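Local coordinates for protein AT5g51070/K3K7_27 (Arabidopsis thaliana, PDB 5GKM) that probably serves as an ATP-dependent Clp chaperone that hydrolyses ATP, represented by its N-terminal domain alone, at residues 40-45 / 121-126. Numbering follows the deposited sequence.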
loop_
_atom_site.group_PDB
_atom_site.type_symbol
_atom_site.label_atom_id
_atom_site.label_comp_id
_atom_site.label_asym_id
_atom_site.label_seq_id
_atom_site.Cartn_x
_atom_site.Cartn_y
_atom_site.Cartn_z
ATOM N N LEU A 40 -1.744 -4.416 -1.298
ATOM C CA LEU A 40 -2.805 -4.942 -2.123
ATOM C C LEU A 40 -3.642 -3.841 -2.793
ATOM O O LEU A 40 -3.945 -3.932 -3.910
ATOM C CB LEU A 40 -3.711 -5.897 -1.356
ATOM C CG LEU A 40 -3.088 -7.182 -0.835
ATOM C CD1 LEU A 40 -4.099 -8.035 -0.076
ATOM C CD2 LEU A 40 -2.512 -8.011 -1.963
ATOM N N GLY A 41 -3.954 -2.797 -2.051
ATOM C CA GLY A 41 -4.692 -1.712 -2.621
ATOM C C GLY A 41 -3.987 -1.003 -3.761
ATOM O O GLY A 41 -4.570 -0.629 -4.703
ATOM N N LEU A 42 -2.690 -0.822 -3.592
ATOM C CA LEU A 42 -1.897 -0.230 -4.647
ATOM C C LEU A 42 -1.827 -1.081 -5.880
ATOM O O LEU A 42 -1.894 -0.590 -6.940
ATOM C CB LEU A 42 -0.467 0.054 -4.170
ATOM C CG LEU A 42 -0.321 1.150 -3.103
ATOM C CD1 LEU A 42 1.045 1.044 -2.457
ATOM C CD2 LEU A 42 -0.549 2.552 -3.610
ATOM N N ILE A 43 -1.665 -2.364 -5.678
ATOM C CA ILE A 43 -1.688 -3.308 -6.789
ATOM C C ILE A 43 -3.040 -3.328 -7.495
ATOM O O ILE A 43 -3.096 -3.278 -8.676
ATOM C CB ILE A 43 -1.272 -4.739 -6.357
ATOM C CG1 ILE A 43 0.190 -4.734 -5.895
ATOM C CG2 ILE A 43 -1.454 -5.740 -7.480
ATOM C CD1 ILE A 43 0.601 -5.945 -5.142
ATOM N N ALA A 44 -4.091 -3.327 -6.710
ATOM C CA ALA A 44 -5.404 -3.329 -7.301
ATOM C C ALA A 44 -5.693 -2.067 -8.129
ATOM O O ALA A 44 -6.424 -2.090 -9.070
ATOM C CB ALA A 44 -6.465 -3.527 -6.241
ATOM N N GLU A 45 -5.213 -0.945 -7.663
ATOM C CA GLU A 45 -5.457 0.308 -8.322
ATOM C C GLU A 45 -4.692 0.499 -9.640
ATOM O O GLU A 45 -5.179 1.125 -10.535
ATOM C CB GLU A 45 -5.242 1.465 -7.347
ATOM C CG GLU A 45 -5.656 2.840 -7.834
ATOM C CD GLU A 45 -4.685 3.438 -8.822
ATOM O OE1 GLU A 45 -3.509 3.139 -8.761
ATOM O OE2 GLU A 45 -5.161 4.229 -9.601
ATOM N N GLU A 121 2.414 6.551 -6.248
ATOM C CA GLU A 121 3.827 6.315 -6.348
ATOM C C GLU A 121 4.575 6.804 -5.102
ATOM O O GLU A 121 5.479 6.210 -4.688
ATOM C CB GLU A 121 4.369 6.914 -7.619
ATOM C CG GLU A 121 3.884 6.155 -8.815
ATOM C CD GLU A 121 2.470 6.496 -9.269
ATOM O OE1 GLU A 121 1.884 7.472 -8.924
ATOM O OE2 GLU A 121 2.015 5.730 -10.043
ATOM N N HIS A 122 4.145 7.926 -4.551
ATOM C CA HIS A 122 4.690 8.398 -3.310
ATOM C C HIS A 122 4.389 7.454 -2.176
ATOM O O HIS A 122 5.174 7.273 -1.317
ATOM C CB HIS A 122 4.125 9.745 -2.916
ATOM C CG HIS A 122 4.465 10.866 -3.868
ATOM N ND1 HIS A 122 3.562 11.509 -4.600
ATOM C CD2 HIS A 122 5.666 11.432 -4.170
ATOM C CE1 HIS A 122 4.163 12.437 -5.314
ATOM N NE2 HIS A 122 5.446 12.379 -5.059
ATOM N N ILE A 123 3.175 6.925 -2.167
ATOM C CA ILE A 123 2.795 5.930 -1.181
ATOM C C ILE A 123 3.636 4.670 -1.306
ATOM O O ILE A 123 4.019 4.116 -0.360
ATOM C CB ILE A 123 1.280 5.559 -1.209
ATOM C CG1 ILE A 123 0.446 6.827 -1.001
ATOM C CG2 ILE A 123 0.989 4.454 -0.196
ATOM C CD1 ILE A 123 -1.042 6.672 -1.236
ATOM N N ALA A 124 3.882 4.258 -2.531
ATOM C CA ALA A 124 4.741 3.101 -2.720
ATOM C C ALA A 124 6.168 3.323 -2.204
ATOM O O ALA A 124 6.715 2.481 -1.619
ATOM C CB ALA A 124 4.776 2.680 -4.186
ATOM N N VAL A 125 6.695 4.503 -2.454
ATOM C CA VAL A 125 8.039 4.778 -1.984
ATOM C C VAL A 125 8.040 4.703 -0.470
ATOM O O VAL A 125 8.915 4.182 0.089
ATOM C CB VAL A 125 8.587 6.143 -2.445
ATOM C CG1 VAL A 125 9.985 6.378 -1.880
ATOM C CG2 VAL A 125 8.654 6.141 -3.956
ATOM N N GLY A 126 6.998 5.221 0.135
ATOM C CA GLY A 126 6.879 5.132 1.571
ATOM C C GLY A 126 6.780 3.707 2.047
ATOM O O GLY A 126 7.399 3.335 2.965
#
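Leu42 and Ala124 bring the backbones of helices 35-45 and 120-130 closest together, their CA atoms 7.7 Å apart. Each segment is regular helix, as the bond from Ala44 N to Leu40 O (2.9 Å) and that from Val125 N to Glu121 O (3.1 Å) attest. No hydrogen bond crosses between the segments, and only 116 Å² of surface is buried, summed over both sides, so the contact is narrow and apolar. Leu42 carries it from helix 35-45. Its CB points toward the other segment, and CG lies anti to the carbonyl carbon (chi1 -68°), which sends the isobutyl group across the gap. There the methyl fork meets the CG2 branch of Ile123: CD1 of Leu42 lies 4.1 Å from CG2 of Ile123, and CD2 of Leu42 lies 4.2 Å from the same methyl. The CB of Ile123 points toward helix 35-45, and with CG2 anti to the backbone N this branch is the one that reaches Leu42, while CG1 turns beside that N. The two side chains meet at a slant. CD1 of Leu42 also rests against the backbone of helix 120-130, 4.2 Å from CA of Ala124 and 4.4 Å from its CB; the small side chain of Ala124 probably allows this approach. Both helices belong to the all-helical Clp N-terminal (Clp R) domain, whose sequence contains two Clp_N repeats, and the contact is buried near the centre of the chain. Phe52 also packs on Leu42, and Ala106 of helix 97-112 on Ile123. Near this apolar join, OE1 of Glu45 and OE2 of Glu121 stay 6.2 Å apart. Arg13 forms salt bridges with both carboxylates, and Arg156 adds another to Glu121, which probably offsets the repulsion between the two acids.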